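Long-range contact in fusion DH (PDB 6K97), which is an engineered fusion of a split polyketide synthase dehydratase from cremimycin biosynthesis, has a double hot dog fold and probably dehydrates carrier-bound beta-hydroxyacyl intermediates: residues P192-A204 against F217-I230. Sequence-based numbering, arbitrary orientation.
Sequences PGGDAWDTAGLYA and FRGLRAAWSSGEDI. With SO4 (sulfate ion), chain C.
One face of the W197 ring covers A223, whose CB sits 3.7 Å above the plane toward the rim, while S225 OG meets the ring edge. Y203 carries the aliphatic part of R218 on one face, CG 4.0 Å from the ring centroid and almost on the ring normal, a CH-pi contact; L220 N lies in the ring plane at the hydroxyl end. Both rings belong to the predicted C-terminal half of the double hot dog, where the short edge strand 195-196 runs antiparallel to strand 220-226 and leads into helix 199-208. W197 is fixed twice: its backbone N donates to A223 O (2.8 Å), and NE1 to S225 OG (3.1 Å, 169°), essentially in the ring plane. CG anti to the carbonyl carbon (chi1 -69°) swings the indole across strand 220-226 toward I230 of the next strand, its far rim near P265 of helix 252-266. A196 CB packs on W224 CD1 on the other side of the strand pair. Where the helix begins, T199 CG2 rests on L220 CG and A222 CA; one turn on, L202 CD2 meets L220 CD2 at 3.6 Å, crossing at about a right angle. R218 NH1 and NH2 donate nearly straight bonds to O2 and O4 of a sulfate, probably from the crystallisation liquor, that E215 N also binds. The buried Y203 OH, also hydrogen-bonded to H260 ND1, accepts L220 N at 2.9 Å and 162°.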
ATOM      1  N   PRO A 192      -7.504  22.368 -44.173  1.00103.91           N
ATOM      2  CA  PRO A 192      -8.209  22.656 -45.445  1.00106.78           C
ATOM      3  C   PRO A 192      -8.766  21.453 -46.210  1.00107.51           C
ATOM      4  O   PRO A 192      -8.373  20.319 -45.956  1.00108.51           O
ATOM      5  CB  PRO A 192      -7.132  23.342 -46.300  1.00104.52           C
ATOM      6  CG  PRO A 192      -5.832  22.837 -45.763  1.00104.34           C
ATOM      7  CD  PRO A 192      -6.042  22.545 -44.299  1.00104.38           C
ATOM      8  N   GLY A 193      -9.683  21.724 -47.137  1.00106.65           N
ATOM      9  CA  GLY A 193     -10.209  20.717 -48.073  1.00106.67           C
ATOM     10  C   GLY A 193     -10.487  19.320 -47.534  1.00104.43           C
ATOM     11  O   GLY A 193     -10.318  18.330 -48.263  1.00104.46           O
ATOM     12  N   GLY A 194     -10.897  19.231 -46.265  1.00 92.74           N
ATOM     13  CA  GLY A 194     -11.391  17.972 -45.686  1.00 87.37           C
ATOM     14  C   GLY A 194     -12.897  18.005 -45.420  1.00 79.01           C
ATOM     15  O   GLY A 194     -13.399  18.990 -44.894  1.00 67.61           O
ATOM     16  N   ASP A 195     -13.620  16.939 -45.769  1.00 75.53           N
ATOM     17  CA  ASP A 195     -15.081  16.884 -45.522  1.00 76.75           C
ATOM     18  C   ASP A 195     -15.437  16.974 -44.022  1.00 65.33           C
ATOM     19  O   ASP A 195     -15.030  16.111 -43.243  1.00 61.24           O
ATOM     20  CB  ASP A 195     -15.694  15.591 -46.084  1.00 81.08           C
ATOM     21  CG  ASP A 195     -15.257  15.290 -47.520  1.00 89.75           C
ATOM     22  OD1 ASP A 195     -14.200  15.821 -47.934  1.00 88.22           O
ATOM     23  OD2 ASP A 195     -15.971  14.522 -48.228  1.00 88.06           O
ATOM     24  N   ALA A 196     -16.227  17.987 -43.646  1.00 57.09           N
ATOM     25  CA  ALA A 196     -16.758  18.132 -42.268  1.00 57.95           C
ATOM     26  C   ALA A 196     -17.789  17.037 -41.878  1.00 55.84           C
ATOM     27  O   ALA A 196     -18.616  16.630 -42.708  1.00 65.06           O
ATOM     28  CB  ALA A 196     -17.382  19.502 -42.086  1.00 55.44           C
ATOM     29  N   TRP A 197     -17.734  16.567 -40.637  1.00 47.49           N
ATOM     30  CA  TRP A 197     -18.612  15.489 -40.167  1.00 47.30           C
ATOM     31  C   TRP A 197     -19.776  16.038 -39.344  1.00 45.37           C
ATOM     32  O   TRP A 197     -19.663  17.081 -38.713  1.00 43.24           O
ATOM     33  CB  TRP A 197     -17.847  14.522 -39.245  1.00 47.36           C
ATOM     34  CG  TRP A 197     -16.786  13.669 -39.867  1.00 49.40           C
ATOM     35  CD1 TRP A 197     -16.149  13.862 -41.066  1.00 52.84           C
ATOM     36  CD2 TRP A 197     -16.158  12.535 -39.265  1.00 49.58           C
ATOM     37  NE1 TRP A 197     -15.179  12.888 -41.259  1.00 53.11           N
ATOM     38  CE2 TRP A 197     -15.187  12.050 -40.177  1.00 50.89           C
ATOM     39  CE3 TRP A 197     -16.358  11.848 -38.074  1.00 48.35           C
ATOM     40  CZ2 TRP A 197     -14.419  10.924 -39.917  1.00 53.72           C
ATOM     41  CZ3 TRP A 197     -15.589  10.700 -37.824  1.00 52.67           C
ATOM     42  CH2 TRP A 197     -14.622  10.272 -38.722  1.00 51.53           C
ATOM     43  N   ASP A 198     -20.878  15.301 -39.306  1.00 43.43           N
ATOM     44  CA  ASP A 198     -21.978  15.618 -38.399  1.00 40.73           C
ATOM     45  C   ASP A 198     -21.748  14.726 -37.164  1.00 39.19           C
ATOM     46  O   ASP A 198     -22.038  13.529 -37.167  1.00 40.55           O
ATOM     47  CB  ASP A 198     -23.302  15.350 -39.076  1.00 40.89           C
ATOM     48  CG  ASP A 198     -24.450  15.886 -38.324  1.00 43.54           C
ATOM     49  OD1 ASP A 198     -24.407  15.860 -37.109  1.00 43.97           O
ATOM     50  OD2 ASP A 198     -25.441  16.318 -38.948  1.00 47.53           O
ATOM     51  N   THR A 199     -21.196  15.318 -36.120  1.00 38.02           N
ATOM     52  CA  THR A 199     -20.812  14.589 -34.936  1.00 37.04           C
ATOM     53  C   THR A 199     -22.003  14.145 -34.105  1.00 38.10           C
ATOM     54  O   THR A 199     -21.953  13.078 -33.452  1.00 38.24           O
ATOM     55  CB  THR A 199     -19.793  15.392 -34.071  1.00 38.16           C
ATOM     56  OG1 THR A 199     -20.340  16.649 -33.612  1.00 35.53           O
ATOM     57  CG2 THR A 199     -18.556  15.668 -34.882  1.00 38.17           C
ATOM     58  N   ALA A 200     -23.083  14.912 -34.104  1.00 38.58           N
ATOM     59  CA  ALA A 200     -24.274  14.439 -33.392  1.00 40.61           C
ATOM     60  C   ALA A 200     -24.805  13.203 -34.115  1.00 40.40           C
ATOM     61  O   ALA A 200     -25.251  12.239 -33.484  1.00 39.99           O
ATOM     62  CB  ALA A 200     -25.341  15.513 -33.316  1.00 40.96           C
ATOM     63  N   GLY A 201     -24.769  13.248 -35.449  1.00 40.69           N
ATOM     64  CA  GLY A 201     -25.098  12.069 -36.247  1.00 41.35           C
ATOM     65  C   GLY A 201     -24.208  10.858 -35.976  1.00 39.96           C
ATOM     66  O   GLY A 201     -24.697   9.700 -35.884  1.00 38.61           O
ATOM     67  N   LEU A 202     -22.908  11.100 -35.798  1.00 38.73           N
ATOM     68  CA  LEU A 202     -22.020  10.000 -35.399  1.00 38.55           C
ATOM     69  C   LEU A 202     -22.459   9.384 -34.036  1.00 40.15           C
ATOM     70  O   LEU A 202     -22.558   8.131 -33.882  1.00 40.95           O
ATOM     71  CB  LEU A 202     -20.590  10.490 -35.301  1.00 38.15           C
ATOM     72  CG  LEU A 202     -19.593   9.439 -34.817  1.00 34.97           C
ATOM     73  CD1 LEU A 202     -19.474   8.314 -35.831  1.00 34.38           C
ATOM     74  CD2 LEU A 202     -18.272  10.094 -34.587  1.00 36.13           C
ATOM     75  N   TYR A 203     -22.718  10.248 -33.049  1.00 38.48           N
ATOM     76  CA  TYR A 203     -23.131   9.753 -31.737  1.00 36.83           C
ATOM     77  C   TYR A 203     -24.442   8.991 -31.803  1.00 39.68           C
ATOM     78  O   TYR A 203     -24.583   7.967 -31.137  1.00 42.28           O
ATOM     79  CB  TYR A 203     -23.181  10.871 -30.727  1.00 35.92           C
ATOM     80  CG  TYR A 203     -21.848  11.247 -30.160  1.00 34.77           C
ATOM     81  CD1 TYR A 203     -21.063  10.323 -29.541  1.00 34.15           C
ATOM     82  CD2 TYR A 203     -21.372  12.545 -30.238  1.00 36.10           C
ATOM     83  CE1 TYR A 203     -19.839  10.660 -29.012  1.00 34.77           C
ATOM     84  CE2 TYR A 203     -20.131  12.892 -29.736  1.00 33.86           C
ATOM     85  CZ  TYR A 203     -19.374  11.946 -29.103  1.00 35.35           C
ATOM     86  OH  TYR A 203     -18.134  12.283 -28.540  1.00 32.74           O
ATOM     87  N   ALA A 204     -25.380   9.409 -32.660  1.00 41.41           N
ATOM     88  CA  ALA A 204     -26.631   8.625 -32.811  1.00 41.74           C
ATOM     89  C   ALA A 204     -26.391   7.205 -33.336  1.00 41.97           C
ATOM     90  O   ALA A 204     -26.956   6.241 -32.841  1.00 45.45           O
ATOM     91  CB  ALA A 204     -27.611   9.355 -33.679  1.00 42.15           C
ATOM     92  N   PHE A 217     -19.470  12.128 -21.825  1.00 41.10           N
ATOM     93  CA  PHE A 217     -18.662  11.416 -22.791  1.00 38.07           C
ATOM     94  C   PHE A 217     -19.024  11.729 -24.209  1.00 38.37           C
ATOM     95  O   PHE A 217     -18.523  11.110 -25.093  1.00 43.04           O
ATOM     96  CB  PHE A 217     -18.701   9.909 -22.542  1.00 37.51           C
ATOM     97  CG  PHE A 217     -17.863   9.494 -21.384  1.00 39.16           C
ATOM     98  CD1 PHE A 217     -18.309   9.701 -20.085  1.00 41.35           C
ATOM     99  CD2 PHE A 217     -16.611   8.960 -21.577  1.00 40.60           C
ATOM    100  CE1 PHE A 217     -17.532   9.368 -19.007  1.00 38.98           C
ATOM    101  CE2 PHE A 217     -15.815   8.639 -20.502  1.00 42.36           C
ATOM    102  CZ  PHE A 217     -16.286   8.841 -19.206  1.00 40.08           C
ATOM    103  N   ARG A 218     -19.833  12.741 -24.450  1.00 40.50           N
ATOM    104  CA  ARG A 218     -20.100  13.155 -25.833  1.00 41.22           C
ATOM    105  C   ARG A 218     -19.256  14.402 -26.070  1.00 41.59           C
ATOM    106  O   ARG A 218     -19.779  15.479 -26.292  1.00 48.83           O
ATOM    107  CB  ARG A 218     -21.570  13.451 -26.050  1.00 42.81           C
ATOM    108  CG  ARG A 218     -22.438  12.227 -26.071  1.00 46.02           C
ATOM    109  CD  ARG A 218     -23.701  12.450 -26.883  1.00 46.43           C
ATOM    110  NE  ARG A 218     -24.535  13.448 -26.228  1.00 46.65           N
ATOM    111  CZ  ARG A 218     -25.407  13.197 -25.246  1.00 49.06           C
ATOM    112  NH1 ARG A 218     -25.567  11.979 -24.727  1.00 48.78           N
ATOM    113  NH2 ARG A 218     -26.098  14.191 -24.713  1.00 55.34           N
ATOM    114  N   GLY A 219     -17.943  14.232 -26.030  1.00 38.48           N
ATOM    115  CA  GLY A 219     -16.999  15.339 -26.100  1.00 37.38           C
ATOM    116  C   GLY A 219     -16.456  15.668 -27.468  1.00 37.18           C
ATOM    117  O   GLY A 219     -15.814  16.675 -27.634  1.00 35.74           O
ATOM    118  N   LEU A 220     -16.767  14.857 -28.477  1.00 41.06           N
ATOM    119  CA  LEU A 220     -16.384  15.185 -29.854  1.00 40.37           C
ATOM    120  C   LEU A 220     -17.248  16.332 -30.394  1.00 40.97           C
ATOM    121  O   LEU A 220     -18.339  16.095 -30.800  1.00 47.87           O
ATOM    122  CB  LEU A 220     -16.491  13.934 -30.740  1.00 38.00           C
ATOM    123  CG  LEU A 220     -16.136  14.083 -32.224  1.00 40.99           C
ATOM    124  CD1 LEU A 220     -14.681  14.432 -32.421  1.00 41.78           C
ATOM    125  CD2 LEU A 220     -16.461  12.827 -33.033  1.00 42.07           C
ATOM    126  N   ARG A 221     -16.744  17.555 -30.421  1.00 44.40           N
ATOM    127  CA  ARG A 221     -17.510  18.715 -30.908  1.00 48.93           C
ATOM    128  C   ARG A 221     -17.512  18.887 -32.456  1.00 46.13           C
ATOM    129  O   ARG A 221     -18.450  19.444 -32.992  1.00 46.83           O
ATOM    130  CB  ARG A 221     -16.996  20.056 -30.300  1.00 52.30           C
ATOM    131  CG  ARG A 221     -17.071  20.363 -28.795  1.00 61.48           C
ATOM    132  CD  ARG A 221     -17.998  19.640 -27.803  1.00 67.60           C
ATOM    133  NE  ARG A 221     -19.271  19.172 -28.301  1.00 84.62           N
ATOM    134  CZ  ARG A 221     -20.094  18.385 -27.604  1.00 94.29           C
ATOM    135  NH1 ARG A 221     -19.787  18.007 -26.362  1.00 97.63           N
ATOM    136  NH2 ARG A 221     -21.244  17.990 -28.146  1.00 96.07           N
ATOM    137  N   ALA A 222     -16.450  18.462 -33.146  1.00 44.53           N
ATOM    138  CA  ALA A 222     -16.244  18.717 -34.596  1.00 41.30           C
ATOM    139  C   ALA A 222     -15.192  17.772 -35.180  1.00 39.28           C
ATOM    140  O   ALA A 222     -14.316  17.335 -34.484  1.00 39.43           O
ATOM    141  CB  ALA A 222     -15.835  20.159 -34.840  1.00 38.61           C
ATOM    142  N   ALA A 223     -15.287  17.434 -36.458  1.00 43.35           N
ATOM    143  CA  ALA A 223     -14.349  16.496 -37.059  1.00 43.89           C
ATOM    144  C   ALA A 223     -14.329  16.561 -38.576  1.00 46.85           C
ATOM    145  O   ALA A 223     -15.354  16.723 -39.199  1.00 51.24           O
ATOM    146  CB  ALA A 223     -14.675  15.101 -36.613  1.00 43.58           C
ATOM    147  N   TRP A 224     -13.138  16.431 -39.153  1.00 50.79           N
ATOM    148  CA  TRP A 224     -12.923  16.430 -40.618  1.00 49.51           C
ATOM    149  C   TRP A 224     -12.063  15.252 -40.953  1.00 48.35           C
ATOM    150  O   TRP A 224     -11.201  14.869 -40.173  1.00 52.27           O
ATOM    151  CB  TRP A 224     -12.197  17.690 -41.071  1.00 47.42           C
ATOM    152  CG  TRP A 224     -12.811  18.939 -40.575  1.00 50.75           C
ATOM    153  CD1 TRP A 224     -13.624  19.798 -41.289  1.00 50.32           C
ATOM    154  CD2 TRP A 224     -12.689  19.516 -39.254  1.00 48.71           C
ATOM    155  NE1 TRP A 224     -14.014  20.859 -40.493  1.00 50.40           N
ATOM    156  CE2 TRP A 224     -13.459  20.713 -39.242  1.00 50.19           C
ATOM    157  CE3 TRP A 224     -12.005  19.154 -38.099  1.00 49.02           C
ATOM    158  CZ2 TRP A 224     -13.555  21.548 -38.105  1.00 48.76           C
ATOM    159  CZ3 TRP A 224     -12.094  20.000 -36.959  1.00 49.27           C
ATOM    160  CH2 TRP A 224     -12.866  21.186 -36.988  1.00 48.84           C
ATOM    161  N   SER A 225     -12.277  14.663 -42.104  1.00 50.35           N
ATOM    162  CA  SER A 225     -11.322  13.708 -42.614  1.00 51.80           C
ATOM    163  C   SER A 225     -10.789  14.159 -43.961  1.00 55.43           C
ATOM    164  O   SER A 225     -11.475  14.835 -44.719  1.00 58.03           O
ATOM    165  CB  SER A 225     -11.936  12.325 -42.720  1.00 50.93           C
ATOM    166  OG  SER A 225     -13.070  12.397 -43.497  1.00 52.39           O
ATOM    167  N   SER A 226      -9.529  13.817 -44.199  1.00 60.17           N
ATOM    168  CA  SER A 226      -8.839  14.012 -45.470  1.00 65.80           C
ATOM    169  C   SER A 226      -7.909  12.831 -45.642  1.00 62.63           C
ATOM    170  O   SER A 226      -7.021  12.600 -44.802  1.00 61.20           O
ATOM    171  CB  SER A 226      -8.011  15.303 -45.433  1.00 73.25           C
ATOM    172  OG  SER A 226      -7.051  15.263 -44.376  1.00 74.85           O
ATOM    173  N   GLY A 227      -8.102  12.077 -46.709  1.00 60.57           N
ATOM    174  CA  GLY A 227      -7.314  10.884 -46.932  1.00 59.47           C
ATOM    175  C   GLY A 227      -7.685   9.916 -45.839  1.00 61.72           C
ATOM    176  O   GLY A 227      -8.839   9.864 -45.410  1.00 58.06           O
ATOM    177  N   GLU A 228      -6.718   9.138 -45.376  1.00 65.63           N
ATOM    178  CA  GLU A 228      -7.001   8.164 -44.328  1.00 71.97           C
ATOM    179  C   GLU A 228      -7.015   8.802 -42.907  1.00 68.93           C
ATOM    180  O   GLU A 228      -7.412   8.151 -41.938  1.00 71.62           O
ATOM    181  CB  GLU A 228      -6.013   6.989 -44.402  1.00 81.25           C
ATOM    182  CG  GLU A 228      -6.483   5.792 -45.237  1.00 85.47           C
ATOM    183  CD  GLU A 228      -5.887   4.470 -44.749  1.00 93.45           C
ATOM    184  OE1 GLU A 228      -6.665   3.587 -44.327  1.00 94.55           O
ATOM    185  OE2 GLU A 228      -4.641   4.313 -44.746  1.00100.76           O
ATOM    186  N   ASP A 229      -6.642  10.076 -42.812  1.00 59.59           N
ATOM    187  CA  ASP A 229      -6.503  10.771 -41.546  1.00 55.26           C
ATOM    188  C   ASP A 229      -7.761  11.479 -41.021  1.00 52.12           C
ATOM    189  O   ASP A 229      -8.589  11.944 -41.785  1.00 51.51           O
ATOM    190  CB  ASP A 229      -5.414  11.827 -41.698  1.00 59.22           C
ATOM    191  CG  ASP A 229      -4.025  11.229 -41.814  1.00 66.14           C
ATOM    192  OD1 ASP A 229      -3.852   9.983 -41.593  1.00 70.78           O
ATOM    193  OD2 ASP A 229      -3.098  12.029 -42.100  1.00 59.29           O
ATOM    194  N   ILE A 230      -7.854  11.630 -39.699  1.00 45.96           N
ATOM    195  CA  ILE A 230      -8.949  12.358 -39.105  1.00 40.89           C
ATOM    196  C   ILE A 230      -8.451  13.440 -38.167  1.00 40.11           C
ATOM    197  O   ILE A 230      -7.479  13.241 -37.477  1.00 38.03           O
ATOM    198  CB  ILE A 230      -9.835  11.401 -38.327  1.00 40.06           C
ATOM    199  CG1 ILE A 230     -10.245  10.242 -39.247  1.00 41.75           C
ATOM    200  CG2 ILE A 230     -11.029  12.144 -37.764  1.00 37.82           C
ATOM    201  CD1 ILE A 230     -10.652   8.996 -38.504  1.00 45.52           C
TER
HETATM  202  S   SO4 C 401     -27.766  12.294 -21.598  1.00 97.53           S
HETATM  203  O1  SO4 C 401     -26.648  12.236 -20.604  1.00 72.60           O
HETATM  204  O2  SO4 C 401     -27.532  11.320 -22.691  1.00 99.17           O
HETATM  205  O3  SO4 C 401     -29.036  11.908 -20.924  1.00 96.27           O
HETATM  206  O4  SO4 C 401     -27.920  13.663 -22.193  1.00 80.50           O